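Local coordinates for La protein (Trypanosoma brucei, PDB 1S29), which probably binds RNA through its N-terminal La motif, the winged-helix domain that makes up this fragment of the longer protein, at residues 17-22 against 73-78; 42-47 against 84-89. All blocks are in the same frame, centred on the assembly; numbering follows the deposited sequence.

Contact 1: 17-22 against 73-78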
loop_
_atom_site.group_PDB
_atom_site.type_symbol
_atom_site.label_atom_id
_atom_site.label_comp_id
_atom_site.label_asym_id
_atom_site.label_seq_id
_atom_site.Cartn_x
_atom_site.Cartn_y
_atom_site.Cartn_z
ATOM N N GLN A 17 1.054 5.278 -5.854
ATOM C CA GLN A 17 0.531 6.013 -4.703
ATOM C C GLN A 17 0.856 5.244 -3.423
ATOM O O GLN A 17 1.165 5.850 -2.398
ATOM C CB GLN A 17 -0.983 6.218 -4.833
ATOM C CG GLN A 17 -1.390 7.082 -6.023
ATOM C CD GLN A 17 -1.088 8.561 -5.815
ATOM O OE1 GLN A 17 0.028 8.941 -5.464
ATOM N NE2 GLN A 17 -2.092 9.403 -6.041
ATOM N N VAL A 18 0.776 3.915 -3.474
ATOM C CA VAL A 18 1.105 3.105 -2.303
ATOM C C VAL A 18 2.611 3.213 -2.074
ATOM O O VAL A 18 3.064 3.357 -0.941
ATOM C CB VAL A 18 0.705 1.612 -2.492
ATOM C CG1 VAL A 18 1.164 0.790 -1.283
ATOM C CG2 VAL A 18 -0.804 1.489 -2.651
ATOM N N GLU A 19 3.391 3.163 -3.152
ATOM C CA GLU A 19 4.836 3.287 -3.021
ATOM C C GLU A 19 5.166 4.670 -2.450
ATOM O O GLU A 19 6.149 4.835 -1.732
ATOM C CB GLU A 19 5.517 3.087 -4.381
ATOM C CG GLU A 19 5.262 1.711 -4.957
ATOM C CD GLU A 19 5.886 1.501 -6.323
ATOM O OE1 GLU A 19 6.072 2.490 -7.064
ATOM O OE2 GLU A 19 6.179 0.337 -6.662
ATOM N N PHE A 20 4.334 5.657 -2.765
ATOM C CA PHE A 20 4.538 7.021 -2.271
ATOM C C PHE A 20 4.486 7.064 -0.751
ATOM O O PHE A 20 5.366 7.624 -0.100
ATOM C CB PHE A 20 3.454 7.949 -2.833
ATOM C CG PHE A 20 3.490 9.355 -2.281
ATOM C CD1 PHE A 20 4.368 10.304 -2.797
ATOM C CD2 PHE A 20 2.612 9.737 -1.269
ATOM C CE1 PHE A 20 4.368 11.617 -2.316
ATOM C CE2 PHE A 20 2.603 11.048 -0.779
ATOM C CZ PHE A 20 3.487 11.990 -1.308
ATOM N N TYR A 21 3.447 6.473 -0.179
ATOM C CA TYR A 21 3.310 6.479 1.268
ATOM C C TYR A 21 4.445 5.744 1.968
ATOM O O TYR A 21 4.829 6.107 3.081
ATOM C CB TYR A 21 1.960 5.877 1.671
ATOM C CG TYR A 21 0.786 6.792 1.386
ATOM C CD1 TYR A 21 -0.198 6.438 0.468
ATOM C CD2 TYR A 21 0.662 8.018 2.038
ATOM C CE1 TYR A 21 -1.280 7.284 0.207
ATOM C CE2 TYR A 21 -0.414 8.870 1.781
ATOM C CZ TYR A 21 -1.380 8.496 0.868
ATOM O OH TYR A 21 -2.451 9.330 0.626
ATOM N N PHE A 22 4.989 4.723 1.314
ATOM C CA PHE A 22 6.082 3.941 1.888
ATOM C C PHE A 22 7.479 4.378 1.451
ATOM O O PHE A 22 8.459 3.736 1.799
ATOM C CB PHE A 22 5.897 2.461 1.547
ATOM C CG PHE A 22 4.830 1.775 2.359
ATOM C CD1 PHE A 22 5.079 1.386 3.674
ATOM C CD2 PHE A 22 3.582 1.513 1.813
ATOM C CE1 PHE A 22 4.099 0.746 4.426
ATOM C CE2 PHE A 22 2.595 0.872 2.558
ATOM C CZ PHE A 22 2.851 0.487 3.864
ATOM N N SER A 73 4.917 -4.269 -7.885
ATOM C CA SER A 73 5.947 -3.464 -7.244
ATOM C C SER A 73 7.196 -4.220 -6.813
ATOM O O SER A 73 7.126 -5.367 -6.376
ATOM C CB SER A 73 5.364 -2.739 -6.031
ATOM O OG SER A 73 6.346 -1.916 -5.441
ATOM N N GLU A 74 8.339 -3.556 -6.936
ATOM C CA GLU A 74 9.613 -4.137 -6.542
ATOM C C GLU A 74 10.058 -3.471 -5.242
ATOM O O GLU A 74 11.095 -3.817 -4.677
ATOM C CB GLU A 74 10.661 -3.907 -7.636
ATOM C CG GLU A 74 10.212 -4.399 -9.009
ATOM C CD GLU A 74 11.229 -4.133 -10.108
ATOM O OE1 GLU A 74 11.571 -2.952 -10.349
ATOM O OE2 GLU A 74 11.681 -5.111 -10.741
ATOM N N LYS A 75 9.260 -2.518 -4.768
ATOM C CA LYS A 75 9.568 -1.794 -3.543
ATOM C C LYS A 75 8.683 -2.252 -2.393
ATOM O O LYS A 75 8.944 -1.930 -1.233
ATOM C CB LYS A 75 9.362 -0.289 -3.749
ATOM C CG LYS A 75 10.202 0.315 -4.858
ATOM C CD LYS A 75 9.914 1.798 -5.011
ATOM C CE LYS A 75 10.795 2.434 -6.072
ATOM N NZ LYS A 75 10.550 1.863 -7.429
ATOM N N LEU A 76 7.631 -2.994 -2.722
ATOM C CA LEU A 76 6.688 -3.484 -1.718
ATOM C C LEU A 76 6.565 -4.999 -1.791
ATOM O O LEU A 76 6.807 -5.594 -2.840
ATOM C CB LEU A 76 5.308 -2.866 -1.954
ATOM C CG LEU A 76 5.212 -1.337 -1.969
ATOM C CD1 LEU A 76 3.916 -0.922 -2.641
ATOM C CD2 LEU A 76 5.283 -0.787 -0.546
ATOM N N VAL A 77 6.180 -5.612 -0.674
ATOM C CA VAL A 77 6.003 -7.062 -0.601
ATOM C C VAL A 77 4.684 -7.349 0.109
ATOM O O VAL A 77 4.442 -6.832 1.206
ATOM C CB VAL A 77 7.132 -7.743 0.210
ATOM C CG1 VAL A 77 6.901 -9.248 0.252
ATOM C CG2 VAL A 77 8.479 -7.435 -0.401
ATOM N N LEU A 78 3.839 -8.168 -0.522
ATOM C CA LEU A 78 2.548 -8.546 0.042
ATOM C C LEU A 78 2.713 -9.744 0.977
ATOM O O LEU A 78 3.575 -10.596 0.762
ATOM C CB LEU A 78 1.565 -8.907 -1.081
ATOM C CG LEU A 78 0.997 -7.727 -1.876
ATOM C CD1 LEU A 78 0.336 -8.219 -3.166
ATOM C CD2 LEU A 78 0.000 -6.973 -1.003
HETATM O O HOH W 1 8.331 -0.860 -8.265
HETATM O O HOH W 2 8.909 1.038 -0.166
#
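In the winged-helix fold of the La motif, the C-terminal end of helix 8-21 packs against the start of strand 76-78, and Leu-76 and Glu-19 do most of the joining. Leu-76 divides its two methyls between neighbours on the helix side: CD1 lies 3.5 Å from Val-18 CG1 and also rests on the CG of Glu-19, while CD2 comes obliquely to the Phe-22 ring, 3.7 Å from its CD2 atom. Leucine and phenylalanine side chains meet at about a right angle. Ile-70 and Val-85 also touch Leu-76, which places it in the apolar interior between helices and sheet.

Beside this apolar patch, Glu-19 runs out extended beyond CG and takes a short hydrogen bond from the hydroxyl of Ser-73, OG to OE2 2.6 Å, on the anti lone pair of the carboxylate oxygen. Ser-73 OG stands anti to its own N (chi1 -178°), and there it also accepts from Lys-75 N at 3.1 Å, closing an ST turn. A water donates to Glu-19 OE2 at 2.9 Å and accepts from Glu-74 N; Gln-15 adds another bond to the same oxygen. Lys-75 NZ stays 4.5 Å from Glu-19 OE1, beyond a salt bridge. With several donors converging on OE2, the carboxylate is probably held as an anion, and the buried serine ties helix and turn together.

Contact 2: 42-47 against 84-89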
loop_
_atom_site.group_PDB
_atom_site.type_symbol
_atom_site.label_atom_id
_atom_site.label_comp_id
_atom_site.label_asym_id
_atom_site.label_seq_id
_atom_site.Cartn_x
_atom_site.Cartn_y
_atom_site.Cartn_z
ATOM N N GLU A 42 7.983 -7.246 11.071
ATOM C CA GLU A 42 8.171 -7.315 9.631
ATOM C C GLU A 42 7.782 -6.010 8.948
ATOM O O GLU A 42 8.034 -5.817 7.755
ATOM C CB GLU A 42 7.367 -8.500 9.074
ATOM C CG GLU A 42 7.750 -9.842 9.736
ATOM C CD GLU A 42 6.844 -11.006 9.343
ATOM O OE1 GLU A 42 6.815 -11.377 8.149
ATOM O OE2 GLU A 42 6.167 -11.558 10.237
ATOM N N GLY A 43 7.196 -5.100 9.725
ATOM C CA GLY A 43 6.782 -3.817 9.184
ATOM C C GLY A 43 5.548 -3.904 8.308
ATOM O O GLY A 43 5.303 -3.032 7.472
ATOM N N PHE A 44 4.780 -4.976 8.476
ATOM C CA PHE A 44 3.558 -5.158 7.705
ATOM C C PHE A 44 2.459 -4.191 8.141
ATOM O O PHE A 44 2.257 -3.942 9.341
ATOM C CB PHE A 44 3.051 -6.601 7.844
ATOM C CG PHE A 44 3.626 -7.554 6.828
ATOM C CD1 PHE A 44 4.361 -8.664 7.227
ATOM C CD2 PHE A 44 3.412 -7.346 5.469
ATOM C CE1 PHE A 44 4.878 -9.556 6.281
ATOM C CE2 PHE A 44 3.922 -8.227 4.520
ATOM C CZ PHE A 44 4.660 -9.337 4.932
ATOM N N VAL A 45 1.754 -3.655 7.149
ATOM C CA VAL A 45 0.644 -2.725 7.365
ATOM C C VAL A 45 -0.559 -3.300 6.617
ATOM O O VAL A 45 -0.439 -3.668 5.451
ATOM C CB VAL A 45 0.964 -1.326 6.786
ATOM C CG1 VAL A 45 -0.255 -0.422 6.931
ATOM C CG2 VAL A 45 2.161 -0.715 7.515
ATOM N N SER A 46 -1.711 -3.392 7.279
ATOM C CA SER A 46 -2.891 -3.960 6.630
ATOM C C SER A 46 -3.381 -3.109 5.469
ATOM O O SER A 46 -3.329 -1.880 5.522
ATOM C CB SER A 46 -4.027 -4.155 7.639
ATOM O OG SER A 46 -4.602 -2.914 8.048
ATOM N N LEU A 47 -3.850 -3.775 4.418
ATOM C CA LEU A 47 -4.348 -3.060 3.256
ATOM C C LEU A 47 -5.611 -2.284 3.642
ATOM O O LEU A 47 -5.919 -1.265 3.029
ATOM C CB LEU A 47 -4.618 -4.031 2.094
ATOM C CG LEU A 47 -3.418 -4.822 1.550
ATOM C CD1 LEU A 47 -3.828 -5.558 0.280
ATOM C CD2 LEU A 47 -2.261 -3.888 1.254
HETATM N N MSE A 84 -1.855 -7.813 3.884
HETATM C CA MSE A 84 -0.918 -6.788 4.350
HETATM C C MSE A 84 0.207 -6.530 3.353
HETATM O O MSE A 84 0.434 -7.303 2.427
HETATM C CB MSE A 84 -0.307 -7.201 5.695
HETATM C CG MSE A 84 -1.318 -7.678 6.726
HETATM SE SE MSE A 84 -0.526 -8.048 8.466
HETATM C CE MSE A 84 -0.629 -6.248 9.188
ATOM N N VAL A 85 0.922 -5.428 3.550
ATOM C CA VAL A 85 2.038 -5.096 2.679
ATOM C C VAL A 85 3.136 -4.448 3.514
ATOM O O VAL A 85 2.857 -3.794 4.515
ATOM C CB VAL A 85 1.603 -4.125 1.547
ATOM C CG1 VAL A 85 1.151 -2.794 2.136
ATOM C CG2 VAL A 85 2.757 -3.930 0.560
ATOM N N ARG A 86 4.384 -4.657 3.105
ATOM C CA ARG A 86 5.527 -4.090 3.809
ATOM C C ARG A 86 6.541 -3.548 2.812
ATOM O O ARG A 86 6.486 -3.864 1.620
ATOM C CB ARG A 86 6.208 -5.154 4.675
ATOM C CG ARG A 86 6.843 -6.298 3.882
ATOM C CD ARG A 86 7.531 -7.265 4.825
ATOM N NE ARG A 86 8.056 -8.448 4.142
ATOM C CZ ARG A 86 9.128 -8.455 3.355
ATOM N NH1 ARG A 86 9.809 -7.342 3.131
ATOM N NH2 ARG A 86 9.532 -9.590 2.798
ATOM N N ARG A 87 7.450 -2.711 3.298
ATOM C CA ARG A 87 8.499 -2.176 2.450
ATOM C C ARG A 87 9.465 -3.313 2.175
ATOM O O ARG A 87 9.651 -4.205 3.015
ATOM C CB ARG A 87 9.280 -1.070 3.159
ATOM C CG ARG A 87 8.617 0.279 3.214
ATOM C CD ARG A 87 9.354 1.153 4.219
ATOM N NE ARG A 87 10.802 1.116 4.031
ATOM C CZ ARG A 87 11.507 2.042 3.382
ATOM N NH1 ARG A 87 10.903 3.099 2.849
ATOM N NH2 ARG A 87 12.824 1.916 3.275
ATOM N N ARG A 88 10.082 -3.274 1.003
ATOM C CA ARG A 88 11.065 -4.274 0.626
ATOM C C ARG A 88 12.322 -3.955 1.432
ATOM O O ARG A 88 13.001 -4.852 1.942
ATOM C CB ARG A 88 11.372 -4.153 -0.867
ATOM C CG ARG A 88 12.363 -5.175 -1.408
ATOM C CD ARG A 88 11.697 -6.519 -1.662
ATOM N NE ARG A 88 12.612 -7.472 -2.281
ATOM C CZ ARG A 88 13.420 -8.286 -1.606
ATOM N NH1 ARG A 88 13.425 -8.269 -0.280
ATOM N NH2 ARG A 88 14.225 -9.117 -2.259
ATOM N N ASP A 89 12.602 -2.660 1.564
ATOM C CA ASP A 89 13.787 -2.171 2.269
ATOM C C ASP A 89 13.538 -1.707 3.700
ATOM O O ASP A 89 12.464 -1.213 4.031
ATOM C CB ASP A 89 14.419 -1.021 1.483
ATOM C CG ASP A 89 14.636 -1.364 0.024
ATOM O OD1 ASP A 89 15.180 -2.451 -0.252
ATOM O OD2 ASP A 89 14.265 -0.544 -0.847
HETATM O O HOH W 3 7.178 -1.787 5.925
#
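Strands 45-46 and 84-87 run antiparallel, with Val-45 and Val-85 as a hydrogen-bonded pair: Val-45 N to Val-85 O and Val-85 N to Val-45 O are both 2.9 Å. Ser-46 and Met-84 follow as a non-hydrogen-bonded pair, after which the chain turns into helix 47-50 with Ser-46 at its N-cap and the serine OG bonded to Thr-49. Toward the other end a water joins the two segments, donating to Gly-43 O in the loop before the strand and accepting from Arg-87 N.

The Phe-44 ring is the main side-chain platform. Arg-86 lays its aliphatic stem across one face, its CD 3.7 Å from the centroid of the Phe-44 ring and 19° off the normal, a CH-pi contact. CG of Arg-86 sits between its N and carbonyl carbon (chi1 65°), and the chain then extends straight to NE, passing over the ring. The guanidinium is not stacked: its plane is turned 70° from the ring and presents an edge to the phenylalanine, while NH1 donates to Arg-87 O at 3.1 Å.

Met-84, a selenomethionine here, approaches the same ring obliquely, with CB 3.7 Å from Phe-44 CD2 and SE 5.3 Å from the ring centroid, a Met-aromatic contact. Bent at its last torsion, the chain brings CE back to 3.6 Å from Ser-46 N. The two valines point to the other side of the sheet, where Leu-47 CD2 meets Val-85 CG1 at 3.7 Å and helix 63-70 closes over both Leu-47 and Val-85. Thus the sheet separates an apolar inner side from an outer one on which an aromatic ring packs against the arginine stem, with the polar guanidinium end bonded to a backbone carbonyl.

In the fold
Contact 1 and contact 2 share one antiparallel sheet, ordered 45-46, 84-87, 76-78, and their centres lie 9 Å apart. Strand 84-87 is the middle one, pairing with 45-46 in contact 2 and with 76-78 beside it; just past their ends, Arg-88 N and Lys-75 O, 2.8 Å apart, make a probable backbone hydrogen bond. A second bridge runs from the helix end: Phe-22 O lies 2.7 Å from Arg-87 NH1, a probable hydrogen bond, and Arg-87 also makes a salt bridge with Asp-24. Inside, Val-85 touches both Phe-22 and Leu-76, so contact 1 packs against the valine that contact 2 places in the sheet.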